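Local coordinates for glutaredoxin 2 (Salmonella enterica subsp. enterica serovar Typhimurium, PDB 3IR4), which probably catalyses glutathione-dependent reduction of disulfides, and is captured here with glutathione bound in its thioredoxin-like active site, at residues 4-10 with 29-35; 9-15 with 49-53; 100-104 with 146-150; 183-189 with 212-218. All coordinates share one frame; numbering follows the deposited sequence.

Overall arrangement
From the N terminus, contact 1 (4-10 with 29-35) closes the loop through helix 13-25 and sets the edge of the thioredoxin-like sheet. Contact 2 (9-15 with 49-53) crosses it in the chain order, shares Tyr9 and Asp10 with it, and builds the glutathione site at the end of strand 5-8; the two centres are about 8 Å apart. Contacts 3 and 4 follow in series within the helical C-terminal part: 100-104 with 146-150 pairs two helices, and 183-189 with 212-218 fastens the C-terminal tail, their centres about 12 Å apart. The salt bridge from Asp10 OD1 to Arg183 NH2 (3.2 Å) joins contacts 1 and 2 to contact 4 across the two halves.

Contact 1: 4-10 with 29-35; sequences MKLYIYD and VELNVLQ
Lys5 to Ile8 pair in parallel with Glu30 to Val33, the two strands of the beta-alpha-beta unit whose crossover is helix 13-25, in the thioredoxin fold. Five backbone bonds join the segments, from Glu30 N to Met4 O (3.1 Å) through to Leu34 N to Ile8 O (3.0 Å), and the two short strand axes are inclined at 23°. On one face the Tyr7 ring lies beside Asn32, with CD2 3.5 Å from Asn32 CB and the ring and amide planes 22° apart. With CG anti to the carbonyl carbon (chi1 -72°), the Asn32 amide runs alongside that ring, and ND2 sits over its face. The amide is held by Glu30, since Asn32 ND2 donates to the anti lone pair of Glu30 OE2 at 2.9 Å. On the other face Ile8 CG1 meets Val33 CG2 at 3.9 Å, and Cys15 of helix 13-25 packs against Ile8. Farther out, Leu34 O lies at the Tyr9 ring edge, 3.4 Å from CD1, while Lys5 and Glu30 keep their charges beyond salt-bridge range: one water accepts from Lys5 NZ at 2.8 Å and donates to Glu30 OE2 at 2.6 Å.

Contact 2: 9-15 with 49-53; sequences YDHCPFC and KMVPI. With GSH (glutathione), chain B.
The CxxC segment at the start of helix 13-25 faces the loop with the cis-proline, Pro52, and together they hold glutathione. Cys12, at the N-cap position, is covalently joined to the ligand: its SG lies 2.3 Å from GSH SG2, a mixed disulfide. Its SG is anti to the backbone N (chi1 173°), which presents the sulfur to the glutathione SG2. Val51 lines up the bound tripeptide by two backbone bonds, N to GSH O2 and O from GSH N2, each 2.9 Å long and near 160° at the hydrogen, in the manner of a short antiparallel pairing. The Val51 side chain turns the other way: CG2 stands over the Tyr9 ring, 3.6 Å from its centroid and 22° off the normal, a CH-pi contact. Cys15 SG also touches that methyl, at 3.6 Å, and Pro52 CD, at 3.8 Å, and accepts a long bond from Tyr9 N. Beyond the ring, Lys49 NZ donates both to Tyr9 OH (2.8 Å) and to the glycine carboxylate at GSH O32 (2.7 Å), consistent with partial neutralisation of that carboxylate. At the gamma-glutamyl end Phe14 offers a ring face to GSH CB1, and Ser65 and Glu64 bond the ligand as well. This cysteine at a helix start facing a cis-proline loop is characteristic of the thioredoxin fold, used here, as in glutaredoxins, to bind glutathione.

Contact 3: 100-104 with 146-150; sequences VNQLL and LIKKI
Leu103 packs on the face of helix 143-160, meeting Leu146, Ile147 and Ile150 at once. Its CB directs the chain toward the other helix, and with CG anti to the carbonyl carbon (chi1 -73°) the branch point comes to 3.7 Å from Leu146 CB. From there the two methyls part. CD2 takes the nearer way, lying 3.6 Å from Leu146 CB and 4.1 Å from Ile147 CG1, so that it sits between successive residues of the helix. CD1 reaches one turn further along, to 4.0 Å from Ile150 CG2, and is equally near the carbonyl oxygen Leu146 O. The Leu103 and Leu146 side chains run antiparallel alongside each other, whereas Ile147 lies across Leu103. The contact is plain helix-helix packing within the all-helical C-terminal domain of the glutathione S-transferase type, between helix 101-108 and helix 143-160. It is apolar packing: no hydrogen bond crosses between the segments, and the nearest CA atoms, those of Leu103 and Leu146, are 7.0 Å apart. Leu146 has a second partner in Gln102, whose chain is set crosswise to it: the methyl CD1 of Leu146 lies 3.8 Å from Gln102 CB, while CD2 approaches the amide oxygen OE1. Helix 173-185 lies against the same layer, Leu185 touching both Val100 and Ile150. Within segment 100-104 the carbonyl oxygen Val100 O accepts from both Leu103 N and Leu104 N, which ties down the backbone on which Leu103 sits.

Contact 4: 183-189 with 212-218; sequences RNLTLVA and LLSSMAI
Leu213 fills the centre of this contact, reaching over segment 183-189. Its CD2 stands 3.7 Å above the middle of the Arg183 guanidinium, covering one face of that flat group, while CD1 lies 4.1 Å from Leu187 CB and also approaches Asn184 OD1. Next to it Leu187 CD1 meets Met216 CG at 3.8 Å, the two chains crossing obliquely. The polar layer begins at Thr186. Its OG1 sits between the backbone N and the carbonyl carbon (chi1 66°), a position from which it both gives and receives: it donates to Arg183 O one turn back, in the carbonyl plane, and accepts from Leu213 N at 2.8 Å and 158°. Thr186 thus clamps the tail to segment 183-189. Among the partners of the Arg183 guanidinium, NH2 bonds Asn211 and makes a salt bridge with Asp10 of the thioredoxin-like half. At the far edge the chain terminus pairs with the backbone. Ile218 N donates to Leu187 O at 2.9 Å, and Ala189 N reaches Ile218 O from above the carbonyl plane. One water donates to Ala189 O and to Ile218 OXT, and Arg107 bonds Ile218 O. The arrangement is that of a C-terminal tail laid along the chain where helix 173-185 gives way to the turn from Leu185 to Val188, in the helical domain of a glutathione S-transferase-like fold.

Contact 1: 4-10 with 29-35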
# COMPACT_ATOMS: atom_id res chain seq x y z
N MSE A 4 16.01 6.48 11.65
CA MSE A 4 15.49 5.71 10.52
C MSE A 4 14.78 6.56 9.49
O MSE A 4 14.04 7.48 9.82
CB MSE A 4 14.59 4.58 10.98
CG MSE A 4 15.41 3.43 11.60
SE MSE A 4 14.38 1.93 12.13
CE MSE A 4 13.82 2.62 13.80
N LYS A 5 15.05 6.23 8.23
CA LYS A 5 14.46 6.91 7.07
C LYS A 5 13.85 5.85 6.16
O LYS A 5 14.38 4.76 6.02
CB LYS A 5 15.52 7.69 6.28
CG LYS A 5 16.29 8.71 7.12
CD LYS A 5 17.24 9.61 6.34
CE LYS A 5 17.89 10.65 7.28
NZ LYS A 5 18.91 11.52 6.62
N LEU A 6 12.74 6.18 5.52
CA LEU A 6 12.12 5.27 4.59
C LEU A 6 11.87 6.00 3.27
O LEU A 6 11.15 6.99 3.23
CB LEU A 6 10.82 4.79 5.23
CG LEU A 6 10.10 3.61 4.57
CD1 LEU A 6 10.91 2.34 4.73
CD2 LEU A 6 8.72 3.45 5.17
N TYR A 7 12.46 5.45 2.21
CA TYR A 7 12.41 6.00 0.83
C TYR A 7 11.30 5.25 0.13
O TYR A 7 11.29 4.02 0.06
CB TYR A 7 13.76 5.85 0.14
CG TYR A 7 14.83 6.64 0.85
CD1 TYR A 7 15.56 6.10 1.87
CD2 TYR A 7 15.05 7.97 0.52
CE1 TYR A 7 16.50 6.86 2.57
CE2 TYR A 7 15.98 8.73 1.19
CZ TYR A 7 16.72 8.16 2.21
OH TYR A 7 17.67 8.88 2.89
N ILE A 8 10.34 6.02 -0.40
CA ILE A 8 9.10 5.48 -0.90
C ILE A 8 8.55 6.19 -2.12
O ILE A 8 8.96 7.28 -2.48
CB ILE A 8 7.98 5.57 0.21
CG1 ILE A 8 7.63 7.03 0.56
CG2 ILE A 8 8.39 4.83 1.49
CD1 ILE A 8 6.46 7.20 1.53
N TYR A 9 7.54 5.52 -2.71
CA TYR A 9 6.53 6.19 -3.56
C TYR A 9 5.24 6.09 -2.73
O TYR A 9 4.92 5.03 -2.20
CB TYR A 9 6.32 5.49 -4.90
CG TYR A 9 7.55 5.33 -5.73
CD1 TYR A 9 8.54 6.31 -5.78
CD2 TYR A 9 7.71 4.18 -6.49
CE1 TYR A 9 9.71 6.10 -6.54
CE2 TYR A 9 8.84 3.99 -7.25
CZ TYR A 9 9.86 4.93 -7.26
OH TYR A 9 10.99 4.68 -7.99
N ASP A 10 4.51 7.18 -2.61
CA ASP A 10 3.30 7.22 -1.78
C ASP A 10 2.21 6.26 -2.26
O ASP A 10 1.49 5.69 -1.44
CB ASP A 10 2.83 8.68 -1.67
CG ASP A 10 1.70 8.90 -0.67
OD1 ASP A 10 1.53 8.11 0.28
OD2 ASP A 10 1.03 9.92 -0.83
N VAL A 29 9.68 7.78 12.13
CA VAL A 29 10.31 7.50 10.85
C VAL A 29 10.28 8.74 9.99
O VAL A 29 9.30 9.47 10.01
CB VAL A 29 9.65 6.30 10.12
CG1 VAL A 29 8.19 6.57 9.82
CG2 VAL A 29 10.46 5.91 8.86
N GLU A 30 11.38 9.00 9.29
CA GLU A 30 11.43 10.10 8.33
C GLU A 30 11.11 9.58 6.94
O GLU A 30 11.91 8.85 6.35
CB GLU A 30 12.79 10.76 8.31
CG GLU A 30 12.88 11.96 7.43
CD GLU A 30 14.31 12.35 7.22
OE1 GLU A 30 14.94 12.87 8.13
OE2 GLU A 30 14.86 12.09 6.14
N LEU A 31 9.93 9.96 6.41
CA LEU A 31 9.55 9.56 5.08
C LEU A 31 10.22 10.44 4.03
O LEU A 31 10.34 11.64 4.21
CB LEU A 31 8.06 9.68 4.91
CG LEU A 31 7.19 8.87 5.90
CD1 LEU A 31 5.71 9.16 5.64
CD2 LEU A 31 7.50 7.38 5.84
N ASN A 32 10.67 9.81 2.96
CA ASN A 32 11.28 10.54 1.85
C ASN A 32 10.71 10.00 0.56
O ASN A 32 11.00 8.87 0.17
CB ASN A 32 12.79 10.32 1.84
CG ASN A 32 13.48 11.02 2.96
OD1 ASN A 32 13.92 12.14 2.78
ND2 ASN A 32 13.64 10.36 4.10
N VAL A 33 9.85 10.77 -0.09
CA VAL A 33 9.24 10.33 -1.33
C VAL A 33 10.18 10.66 -2.47
O VAL A 33 10.58 11.82 -2.63
CB VAL A 33 7.89 11.01 -1.57
CG1 VAL A 33 7.32 10.51 -2.89
CG2 VAL A 33 6.91 10.74 -0.45
N LEU A 34 10.57 9.66 -3.23
CA LEU A 34 11.41 9.83 -4.39
C LEU A 34 10.59 10.07 -5.64
O LEU A 34 9.49 9.55 -5.77
CB LEU A 34 12.25 8.56 -4.59
CG LEU A 34 13.23 8.24 -3.47
CD1 LEU A 34 13.92 6.90 -3.74
CD2 LEU A 34 14.24 9.38 -3.33
N GLN A 35 11.13 10.85 -6.56
CA GLN A 35 10.49 10.99 -7.87
C GLN A 35 10.42 9.64 -8.56
O GLN A 35 11.36 8.85 -8.51
CB GLN A 35 11.21 11.99 -8.78
CG GLN A 35 11.17 13.41 -8.26
CD GLN A 35 9.73 13.90 -8.12
OE1 GLN A 35 9.21 14.03 -7.00
NE2 GLN A 35 9.07 14.10 -9.25
O HOH W 1 17.09 12.84 4.98
O HOH W 2 17.27 14.14 8.22
O HOH W 3 12.76 6.60 -7.65

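Contact 2: 9-15 with 49-53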
# COMPACT_ATOMS: atom_id res chain seq x y z
N TYR A 9 7.54 5.52 -2.71
CA TYR A 9 6.53 6.19 -3.56
C TYR A 9 5.24 6.09 -2.73
O TYR A 9 4.92 5.03 -2.20
CB TYR A 9 6.32 5.49 -4.90
CG TYR A 9 7.55 5.33 -5.73
CD1 TYR A 9 8.54 6.31 -5.78
CD2 TYR A 9 7.71 4.18 -6.49
CE1 TYR A 9 9.71 6.10 -6.54
CE2 TYR A 9 8.84 3.99 -7.25
CZ TYR A 9 9.86 4.93 -7.26
OH TYR A 9 10.99 4.68 -7.99
N ASP A 10 4.51 7.18 -2.61
CA ASP A 10 3.30 7.22 -1.78
C ASP A 10 2.21 6.26 -2.26
O ASP A 10 1.49 5.69 -1.44
CB ASP A 10 2.83 8.68 -1.67
CG ASP A 10 1.70 8.90 -0.67
OD1 ASP A 10 1.53 8.11 0.28
OD2 ASP A 10 1.03 9.92 -0.83
N HIS A 11 2.08 6.07 -3.56
CA HIS A 11 1.04 5.19 -4.09
C HIS A 11 1.37 3.69 -3.92
O HIS A 11 0.49 2.85 -4.05
CB HIS A 11 0.83 5.41 -5.60
CG HIS A 11 1.85 4.73 -6.47
ND1 HIS A 11 3.01 5.36 -6.89
CD2 HIS A 11 1.88 3.50 -7.04
CE1 HIS A 11 3.70 4.53 -7.65
NE2 HIS A 11 3.04 3.39 -7.75
N CYS A 12 2.63 3.37 -3.64
CA CYS A 12 3.09 1.98 -3.73
C CYS A 12 2.63 1.17 -2.53
O CYS A 12 2.93 1.54 -1.42
CB CYS A 12 4.63 1.98 -3.82
SG CYS A 12 5.34 0.32 -3.72
N PRO A 13 1.88 0.07 -2.76
CA PRO A 13 1.41 -0.70 -1.62
C PRO A 13 2.53 -1.31 -0.79
O PRO A 13 2.40 -1.46 0.44
CB PRO A 13 0.49 -1.74 -2.27
CG PRO A 13 1.01 -1.91 -3.63
CD PRO A 13 1.46 -0.54 -4.03
N PHE A 14 3.65 -1.65 -1.42
CA PHE A 14 4.79 -2.19 -0.67
C PHE A 14 5.35 -1.14 0.29
O PHE A 14 5.81 -1.47 1.38
CB PHE A 14 5.84 -2.72 -1.64
CG PHE A 14 5.35 -3.80 -2.53
CD1 PHE A 14 4.99 -3.55 -3.84
CD2 PHE A 14 5.14 -5.08 -2.04
CE1 PHE A 14 4.53 -4.58 -4.65
CE2 PHE A 14 4.67 -6.10 -2.86
CZ PHE A 14 4.36 -5.84 -4.16
N CYS A 15 5.37 0.10 -0.15
CA CYS A 15 5.78 1.20 0.71
C CYS A 15 4.81 1.42 1.87
O CYS A 15 5.23 1.67 3.00
CB CYS A 15 5.94 2.46 -0.12
SG CYS A 15 7.36 2.36 -1.26
N LYS A 49 16.78 0.27 -8.80
CA LYS A 49 15.67 1.19 -8.60
C LYS A 49 14.49 0.41 -8.07
O LYS A 49 13.76 -0.22 -8.83
CB LYS A 49 15.33 1.86 -9.93
CG LYS A 49 14.20 2.87 -9.83
CD LYS A 49 13.87 3.49 -11.18
CE LYS A 49 12.78 4.57 -11.13
NZ LYS A 49 11.46 4.03 -10.72
N MSE A 50 14.34 0.42 -6.75
CA MSE A 50 13.23 -0.27 -6.08
C MSE A 50 12.99 0.40 -4.76
O MSE A 50 13.94 0.83 -4.11
CB MSE A 50 13.53 -1.76 -5.88
CG MSE A 50 12.36 -2.57 -5.36
SE MSE A 50 12.68 -4.47 -5.25
CE MSE A 50 13.95 -4.47 -3.81
N VAL A 51 11.70 0.51 -4.40
CA VAL A 51 11.28 1.03 -3.10
C VAL A 51 10.25 0.03 -2.56
O VAL A 51 9.60 -0.66 -3.34
CB VAL A 51 10.73 2.45 -3.18
CG1 VAL A 51 11.85 3.44 -3.50
CG2 VAL A 51 9.55 2.53 -4.17
N PRO A 52 10.07 -0.06 -1.23
CA PRO A 52 10.67 0.78 -0.19
C PRO A 52 12.12 0.41 0.15
O PRO A 52 12.54 -0.74 -0.03
CB PRO A 52 9.82 0.46 1.04
CG PRO A 52 9.30 -0.93 0.79
CD PRO A 52 9.03 -0.96 -0.70
N ILE A 53 12.83 1.40 0.67
CA ILE A 53 14.16 1.20 1.23
C ILE A 53 14.17 1.83 2.61
O ILE A 53 13.85 2.99 2.76
CB ILE A 53 15.28 1.85 0.38
CG1 ILE A 53 15.27 1.30 -1.03
CG2 ILE A 53 16.64 1.65 1.07
CD1 ILE A 53 16.09 2.14 -2.05
N1 GSH B . 9.51 -7.20 -3.42
CA1 GSH B . 9.50 -5.74 -3.23
C1 GSH B . 9.06 -5.43 -1.82
O11 GSH B . 8.32 -6.27 -1.25
O12 GSH B . 9.42 -4.35 -1.31
CB1 GSH B . 8.56 -5.13 -4.25
CG1 GSH B . 8.70 -3.60 -4.29
CD1 GSH B . 8.11 -2.95 -5.52
OE1 GSH B . 7.45 -3.70 -6.43
N2 GSH B . 8.21 -1.65 -5.66
CA2 GSH B . 7.86 -0.91 -6.87
C2 GSH B . 9.09 -0.40 -7.53
O2 GSH B . 10.10 0.02 -6.78
CB2 GSH B . 6.89 0.25 -6.55
SG2 GSH B . 5.24 -0.22 -5.92
N3 GSH B . 9.13 -0.33 -8.84
CA3 GSH B . 10.36 -0.11 -9.55
C3 GSH B . 10.26 1.16 -10.30
O31 GSH B . 9.33 1.97 -10.00
O32 GSH B . 11.12 1.39 -11.19

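Contact 3: 100-104 with 146-150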
# COMPACT_ATOMS: atom_id res chain seq x y z
N VAL A 100 -7.20 -5.58 -9.88
CA VAL A 100 -7.43 -4.27 -9.28
C VAL A 100 -6.63 -3.15 -9.92
O VAL A 100 -7.04 -1.99 -9.86
CB VAL A 100 -7.21 -4.32 -7.75
CG1 VAL A 100 -5.73 -4.36 -7.41
CG2 VAL A 100 -7.87 -3.14 -7.07
N ASN A 101 -5.48 -3.46 -10.52
CA ASN A 101 -4.67 -2.42 -11.10
C ASN A 101 -5.36 -1.76 -12.30
O ASN A 101 -4.96 -0.66 -12.67
CB ASN A 101 -3.29 -2.90 -11.46
CG ASN A 101 -2.32 -2.76 -10.32
OD1 ASN A 101 -2.64 -2.07 -9.34
ND2 ASN A 101 -1.14 -3.32 -10.46
N GLN A 102 -6.37 -2.41 -12.90
CA GLN A 102 -7.12 -1.75 -13.95
C GLN A 102 -7.90 -0.55 -13.40
O GLN A 102 -8.19 0.36 -14.14
CB GLN A 102 -8.02 -2.71 -14.68
CG GLN A 102 -7.24 -3.74 -15.45
CD GLN A 102 -8.08 -4.55 -16.40
OE1 GLN A 102 -9.30 -4.66 -16.26
NE2 GLN A 102 -7.43 -5.14 -17.38
N LEU A 103 -8.25 -0.58 -12.12
CA LEU A 103 -8.82 0.57 -11.43
C LEU A 103 -7.71 1.51 -10.94
O LEU A 103 -7.83 2.74 -11.03
CB LEU A 103 -9.67 0.12 -10.23
CG LEU A 103 -11.01 -0.52 -10.54
CD1 LEU A 103 -11.58 -1.11 -9.27
CD2 LEU A 103 -11.98 0.54 -11.16
N LEU A 104 -6.68 0.95 -10.33
CA LEU A 104 -5.71 1.79 -9.61
C LEU A 104 -4.72 2.55 -10.47
O LEU A 104 -4.52 3.73 -10.26
CB LEU A 104 -4.97 0.97 -8.53
CG LEU A 104 -5.84 0.37 -7.44
CD1 LEU A 104 -4.98 -0.52 -6.52
CD2 LEU A 104 -6.56 1.43 -6.65
N LEU A 146 -15.76 -2.76 -13.31
CA LEU A 146 -14.69 -3.04 -12.36
C LEU A 146 -15.11 -2.67 -10.94
O LEU A 146 -14.80 -3.38 -10.00
CB LEU A 146 -13.41 -2.31 -12.75
CG LEU A 146 -12.71 -2.84 -14.00
CD1 LEU A 146 -11.72 -1.81 -14.53
CD2 LEU A 146 -11.98 -4.13 -13.68
N ILE A 147 -15.80 -1.54 -10.81
CA ILE A 147 -16.31 -1.09 -9.51
C ILE A 147 -17.33 -2.07 -8.96
O ILE A 147 -17.34 -2.40 -7.74
CB ILE A 147 -16.90 0.35 -9.62
CG1 ILE A 147 -15.76 1.37 -9.81
CG2 ILE A 147 -17.79 0.69 -8.41
CD1 ILE A 147 -16.17 2.75 -10.30
N LYS A 148 -18.19 -2.59 -9.82
CA LYS A 148 -19.14 -3.60 -9.36
C LYS A 148 -18.42 -4.88 -8.91
O LYS A 148 -18.81 -5.51 -7.93
CB LYS A 148 -20.14 -3.90 -10.50
CG LYS A 148 -21.23 -4.92 -10.15
CD LYS A 148 -22.19 -5.16 -11.30
CE LYS A 148 -23.31 -6.11 -10.92
NZ LYS A 148 -24.25 -5.47 -9.96
N LYS A 149 -17.37 -5.26 -9.65
CA LYS A 149 -16.55 -6.43 -9.28
C LYS A 149 -15.92 -6.27 -7.91
O LYS A 149 -16.03 -7.16 -7.07
CB LYS A 149 -15.43 -6.72 -10.30
CG LYS A 149 -15.82 -7.52 -11.56
CD LYS A 149 -14.65 -7.64 -12.55
CE LYS A 149 -13.43 -8.28 -11.93
NZ LYS A 149 -13.74 -9.66 -11.49
N ILE A 150 -15.26 -5.14 -7.67
CA ILE A 150 -14.65 -4.98 -6.36
C ILE A 150 -15.74 -4.92 -5.27
O ILE A 150 -15.55 -5.43 -4.17
CB ILE A 150 -13.61 -3.85 -6.36
CG1 ILE A 150 -12.82 -3.86 -5.04
CG2 ILE A 150 -14.27 -2.52 -6.60
CD1 ILE A 150 -12.12 -5.18 -4.69

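Contact 4: 183-189 with 212-218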
# COMPACT_ATOMS: atom_id res chain seq x y z
N ARG A 183 -6.50 0.79 1.41
CA ARG A 183 -6.11 2.20 1.43
C ARG A 183 -6.10 2.78 0.02
O ARG A 183 -6.67 3.83 -0.25
CB ARG A 183 -4.73 2.30 2.10
CG ARG A 183 -4.17 3.70 2.34
CD ARG A 183 -3.25 4.19 1.26
NE ARG A 183 -2.71 5.50 1.66
CZ ARG A 183 -1.67 6.09 1.09
NH1 ARG A 183 -1.04 5.54 0.05
NH2 ARG A 183 -1.25 7.25 1.56
N ASN A 184 -5.40 1.94 -1.12
CA ASN A 184 -5.36 2.44 -2.47
C ASN A 184 -6.74 2.44 -3.13
O ASN A 184 -7.03 3.28 -3.98
CB ASN A 184 -4.25 1.73 -3.23
CG ASN A 184 -2.85 2.18 -2.76
OD1 ASN A 184 -2.69 3.22 -2.10
ND2 ASN A 184 -1.84 1.39 -3.09
N LEU A 185 -7.63 1.53 -2.71
CA LEU A 185 -8.99 1.51 -3.23
C LEU A 185 -9.79 2.75 -2.86
O LEU A 185 -10.75 3.08 -3.55
CB LEU A 185 -9.72 0.24 -2.85
CG LEU A 185 -9.37 -1.00 -3.64
CD1 LEU A 185 -9.98 -2.25 -2.99
CD2 LEU A 185 -9.82 -0.88 -5.09
N THR A 186 -9.40 3.47 -1.82
CA THR A 186 -10.09 4.71 -1.48
C THR A 186 -9.89 5.80 -2.53
O THR A 186 -10.58 6.81 -2.50
CB THR A 186 -9.78 5.23 -0.07
OG1 THR A 186 -8.41 5.63 0.03
CG2 THR A 186 -10.12 4.23 0.99
N LEU A 187 -8.95 5.61 -3.46
CA LEU A 187 -8.78 6.54 -4.57
C LEU A 187 -9.88 6.35 -5.63
O LEU A 187 -10.04 7.19 -6.52
CB LEU A 187 -7.42 6.34 -5.22
CG LEU A 187 -6.94 7.40 -6.23
CD1 LEU A 187 -6.79 8.73 -5.54
CD2 LEU A 187 -5.63 6.94 -6.84
N VAL A 188 -10.59 5.23 -5.57
CA VAL A 188 -11.59 4.90 -6.57
C VAL A 188 -12.98 5.37 -6.14
O VAL A 188 -13.65 4.72 -5.34
CB VAL A 188 -11.64 3.37 -6.85
CG1 VAL A 188 -12.59 3.07 -7.99
CG2 VAL A 188 -10.23 2.84 -7.16
N ALA A 189 -13.42 6.50 -6.69
CA ALA A 189 -14.78 6.98 -6.46
C ALA A 189 -15.76 5.95 -7.01
O ALA A 189 -15.58 5.44 -8.10
CB ALA A 189 -14.99 8.35 -7.14
N LEU A 212 -5.92 7.82 4.26
CA LEU A 212 -6.76 7.32 3.18
C LEU A 212 -6.77 8.40 2.08
O LEU A 212 -6.39 9.55 2.31
CB LEU A 212 -8.16 7.02 3.66
CG LEU A 212 -8.22 5.96 4.75
CD1 LEU A 212 -9.66 5.77 5.19
CD2 LEU A 212 -7.63 4.64 4.30
N LEU A 213 -7.23 8.01 0.91
CA LEU A 213 -7.15 8.85 -0.31
C LEU A 213 -8.48 9.37 -0.80
O LEU A 213 -8.58 9.92 -1.89
CB LEU A 213 -6.50 8.03 -1.41
CG LEU A 213 -5.15 7.37 -1.07
CD1 LEU A 213 -4.69 6.47 -2.21
CD2 LEU A 213 -4.09 8.39 -0.67
N SER A 214 -9.50 9.22 0.04
CA SER A 214 -10.87 9.55 -0.28
C SER A 214 -11.04 10.99 -0.70
O SER A 214 -11.84 11.30 -1.57
CB SER A 214 -11.72 9.25 0.96
OG SER A 214 -11.36 7.99 1.54
N SER A 215 -10.29 11.90 -0.10
CA SER A 215 -10.42 13.32 -0.43
C SER A 215 -10.03 13.62 -1.88
O SER A 215 -10.41 14.68 -2.39
CB SER A 215 -9.64 14.21 0.52
OG SER A 215 -8.25 14.04 0.36
N MSE A 216 -9.28 12.73 -2.53
CA MSE A 216 -8.96 12.95 -3.93
C MSE A 216 -9.47 11.79 -4.81
O MSE A 216 -9.00 11.55 -5.92
CB MSE A 216 -7.50 13.21 -4.14
CG MSE A 216 -6.58 12.08 -3.86
SE MSE A 216 -4.72 12.56 -4.27
CE MSE A 216 -3.93 11.04 -3.49
N ALA A 217 -10.52 11.11 -4.36
CA ALA A 217 -11.06 9.99 -5.13
C ALA A 217 -11.58 10.48 -6.47
O ALA A 217 -12.22 11.53 -6.57
CB ALA A 217 -12.17 9.34 -4.35
N ILE A 218 -11.35 9.65 -7.47
CA ILE A 218 -11.74 9.92 -8.86
C ILE A 218 -12.22 8.65 -9.55
O ILE A 218 -12.00 7.55 -9.04
CB ILE A 218 -10.56 10.51 -9.67
CG1 ILE A 218 -9.28 9.68 -9.52
CG2 ILE A 218 -10.30 11.97 -9.26
CD1 ILE A 218 -8.19 10.06 -10.52
OXT ILE A 218 -12.86 8.74 -10.61
O HOH W 4 -14.41 6.39 -10.59